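PDB 3JS6: ParM protein from Staphylococcus aureus, which forms dynamic actin-like filaments that probably drive segregation of plasmid pSK41 DNA. Local coordinates for residues F212-G217 against I274-S279; L189-G194 against D306-Y311; I283-G286 against S290-R293; G299-H304 against F316-D321. All blocks are in the same frame, centred on the assembly; numbering follows the deposited sequence.

The four contacts lie in and around the part of the C-terminal actin-like half built on the five-stranded sheet and differ in burial. Contact 2 is the core member, made wholly of buried apolar side chains; contacts 3 and 4 are partly buried and mix apolar with polar groups; contact 1 lies at the surface and depends on an ion pair. Helix 263-284 serves contacts 1 and 3, while helix 301-311 serves contacts 2 and 4. These helices meet where Met278 of contact 1 packs on Leu308 and Tyr311 of contact 2. Contacts 3 and 4 are joined by a salt bridge between Arg293 NH1 and Glu317 OE2, 2.7 Å long.

Contact 1 (F212-G217 against I274-S279); sequences FVINKG and IEEVMS
The carboxylate of Glu276 is the flat group that meets the other segment: Lys216 NZ and Ile214 CG2 both approach its oxygens from the same side of its plane, the ammonium nitrogen standing clearly off that plane. A second flat group, the Phe212 ring, has Ile214 CD1 at its edge and in plane. This is a helix-on-sheet contact of the actin-like fold, in which helix 263-284 lies beside an edge strand, 205-214, of the five-stranded sheet.

The main polar link is a salt bridge of 2.6 Å between Lys216 NZ and Glu276 OE1. Because NZ also lies 3.0 Å from Glu276 OE2, it faces both carboxylate oxygens unequally. The two side chains come from opposite directions. Glu276 is extended, with CG anti to the backbone N (chi1 179°), which carries its acid group straight off the helix; the lysine chain bends at chi2 and chi3 to meet it. Ile214 CG2 slides past the same carboxylate, 3.4 Å from Glu276 OE2, so a methyl flanks the charged pair on the strand side.

Asn215 centres an inverse gamma turn, closed by a weak bond from Lys216 N to Ile214 O, that takes the chain off the strand before Lys216. Backbone bonds between Ile214 and Thr196 tie the strand to its neighbour in the sheet, and Phe212 also touches Asn280 and Thr284 farther along the helix. Within the helix, Ser279 OG donates to Glu275 O at 2.6 Å, reaching that oxygen from the face opposite to Ser279 N.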
loop_
_atom_site.group_PDB
_atom_site.type_symbol
_atom_site.label_atom_id
_atom_site.label_comp_id
_atom_site.label_asym_id
_atom_site.label_seq_id
_atom_site.Cartn_x
_atom_site.Cartn_y
_atom_site.Cartn_z
ATOM N N PHE A 212 -18.221 5.184 -0.821
ATOM C CA PHE A 212 -18.823 4.008 -1.438
ATOM C C PHE A 212 -17.815 3.204 -2.228
ATOM O O PHE A 212 -16.665 3.630 -2.416
ATOM C CB PHE A 212 -19.997 4.404 -2.354
ATOM C CG PHE A 212 -19.628 5.360 -3.451
ATOM C CD1 PHE A 212 -19.525 6.729 -3.192
ATOM C CD2 PHE A 212 -19.385 4.900 -4.743
ATOM C CE1 PHE A 212 -19.187 7.632 -4.209
ATOM C CE2 PHE A 212 -19.047 5.786 -5.767
ATOM C CZ PHE A 212 -18.947 7.163 -5.500
ATOM N N VAL A 213 -18.257 2.035 -2.688
ATOM C CA VAL A 213 -17.412 1.154 -3.480
ATOM C C VAL A 213 -18.142 0.633 -4.718
ATOM O O VAL A 213 -19.302 0.257 -4.641
ATOM C CB VAL A 213 -16.956 -0.056 -2.666
ATOM C CG1 VAL A 213 -16.050 -0.940 -3.523
ATOM C CG2 VAL A 213 -16.221 0.407 -1.409
ATOM N N ILE A 214 -17.452 0.638 -5.855
ATOM C CA ILE A 214 -17.992 0.132 -7.109
ATOM C C ILE A 214 -17.249 -1.192 -7.251
ATOM O O ILE A 214 -16.021 -1.234 -7.127
ATOM C CB ILE A 214 -17.648 1.066 -8.305
ATOM C CG1 ILE A 214 -18.193 2.467 -8.051
ATOM C CG2 ILE A 214 -18.224 0.508 -9.599
ATOM C CD1 ILE A 214 -19.630 2.502 -7.613
ATOM N N ASN A 215 -17.978 -2.279 -7.484
ATOM C CA ASN A 215 -17.340 -3.586 -7.588
ATOM C C ASN A 215 -16.814 -3.899 -8.979
ATOM O O ASN A 215 -17.050 -4.984 -9.515
ATOM C CB ASN A 215 -18.304 -4.684 -7.128
ATOM C CG ASN A 215 -17.589 -5.974 -6.780
ATOM O OD1 ASN A 215 -16.553 -5.959 -6.106
ATOM N ND2 ASN A 215 -18.146 -7.105 -7.223
ATOM N N LYS A 216 -16.098 -2.938 -9.553
ATOM C CA LYS A 216 -15.499 -3.073 -10.876
ATOM C C LYS A 216 -14.132 -2.403 -10.780
ATOM O O LYS A 216 -14.016 -1.323 -10.205
ATOM C CB LYS A 216 -16.362 -2.363 -11.925
ATOM C CG LYS A 216 -17.782 -2.931 -12.047
ATOM C CD LYS A 216 -18.805 -1.863 -12.451
ATOM C CE LYS A 216 -18.509 -1.282 -13.826
ATOM N NZ LYS A 216 -19.568 -0.321 -14.253
ATOM N N GLY A 217 -13.105 -3.040 -11.333
ATOM C CA GLY A 217 -11.770 -2.475 -11.272
ATOM C C GLY A 217 -11.059 -2.492 -12.607
ATOM O O GLY A 217 -11.697 -2.629 -13.657
ATOM N N ILE A 274 -16.042 6.373 -16.484
ATOM C CA ILE A 274 -16.024 7.705 -15.906
ATOM C C ILE A 274 -17.409 8.299 -15.705
ATOM O O ILE A 274 -17.660 8.993 -14.715
ATOM C CB ILE A 274 -15.156 8.671 -16.750
ATOM C CG1 ILE A 274 -13.690 8.220 -16.695
ATOM C CG2 ILE A 274 -15.294 10.080 -16.226
ATOM C CD1 ILE A 274 -12.730 9.136 -17.435
ATOM N N GLU A 275 -18.323 8.034 -16.629
ATOM C CA GLU A 275 -19.666 8.575 -16.466
ATOM C C GLU A 275 -20.309 7.923 -15.247
ATOM O O GLU A 275 -21.006 8.561 -14.477
ATOM C CB GLU A 275 -20.503 8.309 -17.723
ATOM C CG GLU A 275 -22.005 8.494 -17.531
ATOM C CD GLU A 275 -22.427 9.950 -17.421
ATOM O OE1 GLU A 275 -22.048 10.623 -16.439
ATOM O OE2 GLU A 275 -23.147 10.422 -18.325
ATOM N N GLU A 276 -20.066 6.638 -15.069
ATOM C CA GLU A 276 -20.645 5.954 -13.931
ATOM C C GLU A 276 -20.081 6.492 -12.618
ATOM O O GLU A 276 -20.825 6.762 -11.672
ATOM C CB GLU A 276 -20.379 4.449 -14.013
ATOM C CG GLU A 276 -20.943 3.698 -12.821
ATOM C CD GLU A 276 -20.829 2.201 -12.976
ATOM O OE1 GLU A 276 -21.206 1.700 -14.053
ATOM O OE2 GLU A 276 -20.379 1.527 -12.028
ATOM N N VAL A 277 -18.765 6.657 -12.563
ATOM C CA VAL A 277 -18.141 7.126 -11.329
ATOM C C VAL A 277 -18.597 8.521 -10.937
ATOM O O VAL A 277 -18.996 8.754 -9.802
ATOM C CB VAL A 277 -16.597 7.096 -11.436
ATOM C CG1 VAL A 277 -15.987 7.523 -10.117
ATOM C CG2 VAL A 277 -16.129 5.692 -11.791
HETATM N N MSE A 278 -18.555 9.458 -11.872
HETATM C CA MSE A 278 -18.974 10.812 -11.540
HETATM C C MSE A 278 -20.465 10.908 -11.266
HETATM O O MSE A 278 -20.894 11.735 -10.465
HETATM C CB MSE A 278 -18.550 11.788 -12.634
HETATM C CG MSE A 278 -17.043 12.125 -12.596
HETATM SE SE MSE A 278 -16.135 11.652 -10.913
HETATM C CE MSE A 278 -15.150 10.125 -11.549
ATOM N N SER A 279 -21.263 10.065 -11.922
ATOM C CA SER A 279 -22.699 10.091 -11.663
ATOM C C SER A 279 -22.926 9.665 -10.212
ATOM O O SER A 279 -23.726 10.261 -9.498
ATOM C CB SER A 279 -23.447 9.139 -12.598
ATOM O OG SER A 279 -23.306 9.555 -13.944
#

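Contact 2 (L189-G194 against D306-Y311); sequences LDFGSG and DSLSHY
Two different first torsions bring Leu189 and Leu308 together: Leu308 places CG anti to its carbonyl carbon (chi1 -75°), while Leu189 turns CG anti to the backbone N (chi1 168°), and the two branches then meet tip to tip. The contact is helix-on-sheet packing within the actin-like fold, helix 301-311 resting its leucine, Leu308, on strand 185-191.

A single methyl carries the contact. Leu308 CD1 lies 3.9 Å from Leu189 CD2 and 3.8 Å from Phe191 CE1, with Phe191 CZ only slightly farther, at 4.0 Å. Relative to the phenylalanine ring the methyl sits at the edge, near the ring plane, so this is contact with the rim and not a CH-pi approach over a face. Leu189 and Phe191, two residues apart on the strand, both direct their side chains toward the helix. All three touching residues are buried.

Val296, on the adjoining parallel strand 293-297, touches both Phe191 and Leu308, and the Phe191 ring packs edge-to-face with His304. The strand ends at Phe191 and runs into the Gly192-Ser193-Gly194 turn, which leads to strand 196-202; by sequence and position the DFGSG segment probably corresponds to the second phosphate loop of actin-like ATPases, and the leucine contact lies on the strand that leads into it.

Within the helical segment, His310 ND1 donates to Asp306 O at 2.6 Å with an N-H...O angle of 150°, the donor standing 44° above the carbonyl plane while the oxygen remains close to the plane of the imidazole.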
loop_
_atom_site.group_PDB
_atom_site.type_symbol
_atom_site.label_atom_id
_atom_site.label_comp_id
_atom_site.label_asym_id
_atom_site.label_seq_id
_atom_site.Cartn_x
_atom_site.Cartn_y
_atom_site.Cartn_z
ATOM N N LEU A 189 -10.404 8.919 -4.642
ATOM C CA LEU A 189 -10.964 8.067 -5.693
ATOM C C LEU A 189 -9.883 7.048 -6.071
ATOM O O LEU A 189 -8.944 7.349 -6.818
ATOM C CB LEU A 189 -11.358 8.952 -6.904
ATOM C CG LEU A 189 -11.692 8.235 -8.221
ATOM C CD1 LEU A 189 -12.836 7.261 -7.985
ATOM C CD2 LEU A 189 -12.060 9.253 -9.309
ATOM N N ASP A 190 -10.023 5.832 -5.547
ATOM C CA ASP A 190 -9.034 4.770 -5.726
ATOM C C ASP A 190 -9.416 3.688 -6.767
ATOM O O ASP A 190 -10.264 2.840 -6.500
ATOM C CB ASP A 190 -8.817 4.146 -4.333
ATOM C CG ASP A 190 -7.724 3.107 -4.296
ATOM O OD1 ASP A 190 -7.334 2.759 -3.165
ATOM O OD2 ASP A 190 -7.258 2.628 -5.355
ATOM N N PHE A 191 -8.781 3.727 -7.937
ATOM C CA PHE A 191 -9.031 2.747 -8.999
ATOM C C PHE A 191 -8.183 1.505 -8.743
ATOM O O PHE A 191 -7.010 1.456 -9.111
ATOM C CB PHE A 191 -8.684 3.331 -10.377
ATOM C CG PHE A 191 -9.626 4.402 -10.833
ATOM C CD1 PHE A 191 -9.282 5.748 -10.715
ATOM C CD2 PHE A 191 -10.868 4.066 -11.367
ATOM C CE1 PHE A 191 -10.150 6.740 -11.119
ATOM C CE2 PHE A 191 -11.764 5.059 -11.782
ATOM C CZ PHE A 191 -11.409 6.395 -11.660
ATOM N N GLY A 192 -8.774 0.515 -8.082
ATOM C CA GLY A 192 -8.044 -0.703 -7.775
ATOM C C GLY A 192 -8.220 -1.752 -8.858
ATOM O O GLY A 192 -8.924 -1.519 -9.835
ATOM N N SER A 193 -7.574 -2.899 -8.690
ATOM C CA SER A 193 -7.683 -3.971 -9.668
ATOM C C SER A 193 -9.095 -4.574 -9.738
ATOM O O SER A 193 -9.605 -4.849 -10.821
ATOM C CB SER A 193 -6.678 -5.063 -9.334
ATOM O OG SER A 193 -6.829 -5.451 -7.987
ATOM N N GLY A 194 -9.728 -4.762 -8.585
ATOM C CA GLY A 194 -11.051 -5.354 -8.568
ATOM C C GLY A 194 -12.187 -4.452 -8.134
ATOM O O GLY A 194 -13.357 -4.782 -8.326
ATOM N N ASP A 306 -6.206 11.623 -16.904
ATOM C CA ASP A 306 -6.365 12.552 -18.016
ATOM C C ASP A 306 -7.813 12.835 -18.372
ATOM O O ASP A 306 -8.234 13.986 -18.401
ATOM C CB ASP A 306 -5.625 12.044 -19.249
ATOM C CG ASP A 306 -4.133 12.002 -19.037
ATOM O OD1 ASP A 306 -3.602 12.969 -18.439
ATOM O OD2 ASP A 306 -3.493 11.015 -19.466
ATOM N N SER A 307 -8.587 11.795 -18.629
ATOM C CA SER A 307 -9.979 12.004 -18.988
ATOM C C SER A 307 -10.767 12.661 -17.869
ATOM O O SER A 307 -11.627 13.509 -18.122
ATOM C CB SER A 307 -10.617 10.678 -19.389
ATOM O OG SER A 307 -9.979 10.170 -20.548
ATOM N N LEU A 308 -10.479 12.278 -16.627
ATOM C CA LEU A 308 -11.178 12.873 -15.490
ATOM C C LEU A 308 -10.951 14.370 -15.450
ATOM O O LEU A 308 -11.878 15.147 -15.203
ATOM C CB LEU A 308 -10.696 12.241 -14.172
ATOM C CG LEU A 308 -11.240 10.831 -13.952
ATOM C CD1 LEU A 308 -10.518 10.105 -12.808
ATOM C CD2 LEU A 308 -12.705 10.947 -13.674
ATOM N N SER A 309 -9.710 14.770 -15.702
ATOM C CA SER A 309 -9.335 16.175 -15.679
ATOM C C SER A 309 -10.087 17.016 -16.703
ATOM O O SER A 309 -10.274 18.211 -16.501
ATOM C CB SER A 309 -7.831 16.319 -15.906
ATOM O OG SER A 309 -7.103 15.963 -14.740
ATOM N N HIS A 310 -10.514 16.395 -17.800
ATOM C CA HIS A 310 -11.253 17.109 -18.834
ATOM C C HIS A 310 -12.738 16.997 -18.556
ATOM O O HIS A 310 -13.547 17.730 -19.116
ATOM C CB HIS A 310 -10.935 16.539 -20.224
ATOM C CG HIS A 310 -9.498 16.689 -20.625
ATOM N ND1 HIS A 310 -8.516 15.806 -20.229
ATOM C CD2 HIS A 310 -8.870 17.653 -21.336
ATOM C CE1 HIS A 310 -7.343 16.220 -20.675
ATOM N NE2 HIS A 310 -7.531 17.339 -21.350
ATOM N N TYR A 311 -13.095 16.070 -17.680
ATOM C CA TYR A 311 -14.488 15.868 -17.323
ATOM C C TYR A 311 -14.919 17.013 -16.413
ATOM O O TYR A 311 -16.017 17.553 -16.554
ATOM C CB TYR A 311 -14.651 14.511 -16.632
ATOM C CG TYR A 311 -16.082 14.146 -16.343
ATOM C CD1 TYR A 311 -16.637 14.392 -15.093
ATOM C CD2 TYR A 311 -16.901 13.591 -17.335
ATOM C CE1 TYR A 311 -17.971 14.105 -14.831
ATOM C CE2 TYR A 311 -18.240 13.298 -17.081
ATOM C CZ TYR A 311 -18.766 13.563 -15.826
ATOM O OH TYR A 311 -20.087 13.311 -15.559
#

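Contact 3 (I283-G286 against S290-R293); sequences ITVG and SIDR
Ser290 OG, hydrogen-bonded to the carbonyl oxygen of Asn287, is the polar atom that faces Gly286 across this short turn, coming to 4.4 Å from Gly286 C. The serine thereby bonds back into the three residues that separate the segments, while its contact with the glycine backbone is only loose packing. Gly286 is the first residue beyond helix 263-284 to leave helical angles, and its positive phi of 126° marks where the chain departs from the helix.

The apolar half of the contact joins Val285 and Ile291. Val285 CG1 stands 3.8 Å from Ile291 CD1 and 4.1 Å from Ile291 CG1, so one valine methyl meets the end of the isoleucine's longer branch. The two side chains cross at about a right angle, so the end of the Ile291 branch lies across the valine methyl. Ile291 has CG1 anti to its carbonyl carbon (chi1 -57°), and the branch then extends through chi2 to deliver CD1. The apolar pair is buried, while Ser290 and Gly286 are partly exposed.

Farther along, Arg293 NE donates to Asp292 O at 3.1 Å, a bent bond with an N-H...O angle of 138°. Strand 185-191 lies alongside: Lys185 NZ bonds Val285 O, Lys185 N bonds Asp292 OD2, and Val285 touches Ser187. The contact thus closes the connection between helix 263-284 and strand 293-297, at the end of the sheet where strand 185-191 begins.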
loop_
_atom_site.group_PDB
_atom_site.type_symbol
_atom_site.label_atom_id
_atom_site.label_comp_id
_atom_site.label_asym_id
_atom_site.label_seq_id
_atom_site.Cartn_x
_atom_site.Cartn_y
_atom_site.Cartn_z
ATOM N N ILE A 283 -24.592 11.775 -6.930
ATOM C CA ILE A 283 -25.716 11.226 -6.173
ATOM C C ILE A 283 -25.403 11.170 -4.688
ATOM O O ILE A 283 -26.189 11.632 -3.862
ATOM C CB ILE A 283 -26.060 9.775 -6.622
ATOM C CG1 ILE A 283 -26.637 9.783 -8.038
ATOM C CG2 ILE A 283 -27.073 9.148 -5.662
ATOM C CD1 ILE A 283 -26.790 8.417 -8.619
ATOM N N THR A 284 -24.248 10.591 -4.365
ATOM C CA THR A 284 -23.823 10.395 -2.987
ATOM C C THR A 284 -23.046 11.515 -2.294
ATOM O O THR A 284 -23.375 11.876 -1.168
ATOM C CB THR A 284 -22.979 9.113 -2.880
ATOM O OG1 THR A 284 -23.722 8.013 -3.421
ATOM C CG2 THR A 284 -22.631 8.810 -1.424
ATOM N N VAL A 285 -22.013 12.041 -2.950
ATOM C CA VAL A 285 -21.192 13.081 -2.339
ATOM C C VAL A 285 -21.817 14.457 -2.481
ATOM O O VAL A 285 -21.819 15.240 -1.535
ATOM C CB VAL A 285 -19.769 13.096 -2.930
ATOM C CG1 VAL A 285 -18.866 13.948 -2.054
ATOM C CG2 VAL A 285 -19.221 11.672 -3.044
ATOM N N GLY A 286 -22.354 14.751 -3.657
ATOM C CA GLY A 286 -23.004 16.031 -3.862
ATOM C C GLY A 286 -22.508 16.849 -5.037
ATOM O O GLY A 286 -21.837 16.341 -5.938
ATOM N N SER A 290 -18.861 21.519 -4.330
ATOM C CA SER A 290 -18.730 21.577 -2.883
ATOM C C SER A 290 -17.485 20.774 -2.478
ATOM O O SER A 290 -17.082 20.756 -1.321
ATOM C CB SER A 290 -19.967 20.972 -2.214
ATOM O OG SER A 290 -20.093 19.589 -2.512
ATOM N N ILE A 291 -16.876 20.104 -3.442
ATOM C CA ILE A 291 -15.694 19.307 -3.154
ATOM C C ILE A 291 -14.427 20.116 -3.429
ATOM O O ILE A 291 -14.284 20.708 -4.490
ATOM C CB ILE A 291 -15.727 18.030 -3.989
ATOM C CG1 ILE A 291 -17.035 17.286 -3.687
ATOM C CG2 ILE A 291 -14.538 17.136 -3.644
ATOM C CD1 ILE A 291 -17.391 16.195 -4.703
ATOM N N ASP A 292 -13.511 20.155 -2.467
ATOM C CA ASP A 292 -12.277 20.921 -2.647
ATOM C C ASP A 292 -11.241 20.202 -3.493
ATOM O O ASP A 292 -10.455 20.837 -4.186
ATOM C CB ASP A 292 -11.689 21.287 -1.288
ATOM C CG ASP A 292 -12.662 22.090 -0.447
ATOM O OD1 ASP A 292 -13.271 23.024 -1.007
ATOM O OD2 ASP A 292 -12.822 21.795 0.761
ATOM N N ARG A 293 -11.230 18.876 -3.433
ATOM C CA ARG A 293 -10.274 18.103 -4.231
ATOM C C ARG A 293 -10.658 16.631 -4.214
ATOM O O ARG A 293 -11.222 16.124 -3.248
ATOM C CB ARG A 293 -8.852 18.239 -3.655
ATOM C CG ARG A 293 -7.682 18.054 -4.650
ATOM C CD ARG A 293 -7.584 19.252 -5.631
ATOM N NE ARG A 293 -7.495 20.538 -4.927
ATOM C CZ ARG A 293 -6.390 21.024 -4.358
ATOM N NH1 ARG A 293 -5.247 20.348 -4.411
ATOM N NH2 ARG A 293 -6.436 22.175 -3.699
#

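Contact 4 (G299-H304 against F316-D321); sequences GGANIH and FEKADD
This is a partly buried, mixed apolar and polar contact inside a beta-alpha-beta unit: strand 293-297, helix 301-311 and strand 316-317, the two strands being parallel neighbours in the sheet. Lys318, following Glu317 in the chain, reaches back to the first turn of the helix, meeting Ala301 and Asn302.

The lysine does most of the touching, and it does so with CE. That carbon lies 3.9 Å from Ala301 CB and 3.1 Å from Asn302 OD1, so a hydrocarbon part of the chain faces a methyl and an amide oxygen together. Lys318 and Asn302 cross at about a right angle. The lysine chain is extended until its last torsion (chi4 -65°), where it bends and turns the ammonium toward the carbonyl of the next residue.

There Lys318 NZ donates to Ala319 O at 3.0 Å, with a C=O...N angle of 159°. It also donates to a water at 2.9 Å, and this water accepts a weak bond from Asn302 ND2 at 2.8 Å, bridging the two segments. Ser322 OG is a further partner of NZ.

The ammonium is therefore gripped by neutral oxygens of the backbone, a hydroxyl and a water. Sitting close to the N-terminal end of a helix, whose dipole is positive there, its charge probably depends on these oxygens for stabilisation, and the partial negative charge of Asn302 OD1, 3.3 Å from Lys318 NZ, probably also favours the ammonium there.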
loop_
_atom_site.group_PDB
_atom_site.type_symbol
_atom_site.label_atom_id
_atom_site.label_comp_id
_atom_site.label_asym_id
_atom_site.label_seq_id
_atom_site.Cartn_x
_atom_site.Cartn_y
_atom_site.Cartn_z
ATOM N N GLY A 299 -3.882 1.662 -8.943
ATOM C CA GLY A 299 -3.213 1.258 -10.169
ATOM C C GLY A 299 -3.852 1.859 -11.408
ATOM O O GLY A 299 -3.204 2.034 -12.444
ATOM N N GLY A 300 -5.129 2.186 -11.312
ATOM C CA GLY A 300 -5.804 2.760 -12.457
ATOM C C GLY A 300 -5.692 4.269 -12.594
ATOM O O GLY A 300 -6.100 4.823 -13.609
ATOM N N ALA A 301 -5.141 4.944 -11.584
ATOM C CA ALA A 301 -5.037 6.392 -11.630
ATOM C C ALA A 301 -4.384 6.909 -12.906
ATOM O O ALA A 301 -4.911 7.806 -13.539
ATOM C CB ALA A 301 -4.276 6.929 -10.410
ATOM N N ASN A 302 -3.235 6.361 -13.253
ATOM C CA ASN A 302 -2.538 6.789 -14.462
ATOM C C ASN A 302 -3.362 6.633 -15.731
ATOM O O ASN A 302 -3.231 7.416 -16.679
ATOM C CB ASN A 302 -1.237 6.013 -14.634
ATOM C CG ASN A 302 -0.092 6.628 -13.868
ATOM O OD1 ASN A 302 0.232 7.800 -14.059
ATOM N ND2 ASN A 302 0.533 5.842 -12.999
ATOM N N ILE A 303 -4.214 5.623 -15.745
ATOM C CA ILE A 303 -5.023 5.344 -16.916
ATOM C C ILE A 303 -6.158 6.340 -17.091
ATOM O O ILE A 303 -6.418 6.786 -18.204
ATOM C CB ILE A 303 -5.616 3.913 -16.828
ATOM C CG1 ILE A 303 -4.505 2.910 -16.508
ATOM C CG2 ILE A 303 -6.302 3.545 -18.133
ATOM C CD1 ILE A 303 -5.017 1.567 -16.057
ATOM N N HIS A 304 -6.814 6.717 -15.992
ATOM C CA HIS A 304 -7.963 7.615 -16.086
ATOM C C HIS A 304 -7.823 9.085 -15.704
ATOM O O HIS A 304 -8.713 9.865 -16.005
ATOM C CB HIS A 304 -9.126 7.032 -15.278
ATOM C CG HIS A 304 -9.304 5.557 -15.452
ATOM N ND1 HIS A 304 -9.416 4.963 -16.691
ATOM C CD2 HIS A 304 -9.430 4.561 -14.541
ATOM C CE1 HIS A 304 -9.605 3.665 -16.535
ATOM N NE2 HIS A 304 -9.618 3.394 -15.240
ATOM N N PHE A 316 -9.647 17.482 -9.746
ATOM C CA PHE A 316 -8.928 16.243 -9.621
ATOM C C PHE A 316 -7.440 16.495 -9.464
ATOM O O PHE A 316 -6.868 17.399 -10.098
ATOM C CB PHE A 316 -9.157 15.354 -10.847
ATOM C CG PHE A 316 -10.576 14.878 -11.003
ATOM C CD1 PHE A 316 -11.423 15.472 -11.936
ATOM C CD2 PHE A 316 -11.054 13.798 -10.248
ATOM C CE1 PHE A 316 -12.724 14.996 -12.128
ATOM C CE2 PHE A 316 -12.350 13.314 -10.434
ATOM C CZ PHE A 316 -13.190 13.917 -11.384
ATOM N N GLU A 317 -6.805 15.678 -8.635
ATOM C CA GLU A 317 -5.373 15.809 -8.442
ATOM C C GLU A 317 -4.745 14.421 -8.401
ATOM O O GLU A 317 -5.377 13.459 -7.972
ATOM C CB GLU A 317 -5.088 16.550 -7.131
ATOM C CG GLU A 317 -3.580 16.642 -6.810
ATOM C CD GLU A 317 -3.299 17.391 -5.529
ATOM O OE1 GLU A 317 -2.109 17.533 -5.180
ATOM O OE2 GLU A 317 -4.265 17.834 -4.870
ATOM N N LYS A 318 -3.499 14.300 -8.839
ATOM C CA LYS A 318 -2.823 13.011 -8.798
ATOM C C LYS A 318 -1.415 13.241 -8.288
ATOM O O LYS A 318 -0.815 14.282 -8.583
ATOM C CB LYS A 318 -2.724 12.391 -10.202
ATOM C CG LYS A 318 -2.093 10.985 -10.217
ATOM C CD LYS A 318 -1.738 10.527 -11.643
ATOM C CE LYS A 318 -1.264 9.064 -11.673
ATOM N NZ LYS A 318 0.025 8.787 -10.939
ATOM N N ALA A 319 -0.883 12.269 -7.548
ATOM C CA ALA A 319 0.491 12.344 -7.056
ATOM C C ALA A 319 1.352 11.433 -7.934
ATOM O O ALA A 319 0.826 10.510 -8.555
ATOM C CB ALA A 319 0.555 11.864 -5.597
ATOM N N ASP A 320 2.662 11.677 -8.000
ATOM C CA ASP A 320 3.550 10.796 -8.778
ATOM C C ASP A 320 3.732 9.513 -7.963
ATOM O O ASP A 320 3.616 9.542 -6.746
ATOM C CB ASP A 320 4.929 11.426 -8.998
ATOM C CG ASP A 320 4.963 12.380 -10.183
ATOM O OD1 ASP A 320 4.564 11.971 -11.297
ATOM O OD2 ASP A 320 5.402 13.536 -9.996
ATOM N N ASP A 321 4.036 8.403 -8.630
ATOM C CA ASP A 321 4.207 7.113 -7.966
ATOM C C ASP A 321 3.085 6.858 -6.979
ATOM O O ASP A 321 3.335 6.707 -5.780
ATOM C CB ASP A 321 5.542 7.040 -7.233
ATOM C CG ASP A 321 6.641 6.431 -8.081
ATOM O OD1 ASP A 321 7.042 7.067 -9.081
ATOM O OD2 ASP A 321 7.103 5.310 -7.751
HETATM O O HOH W 1 1.389 6.262 -10.337
#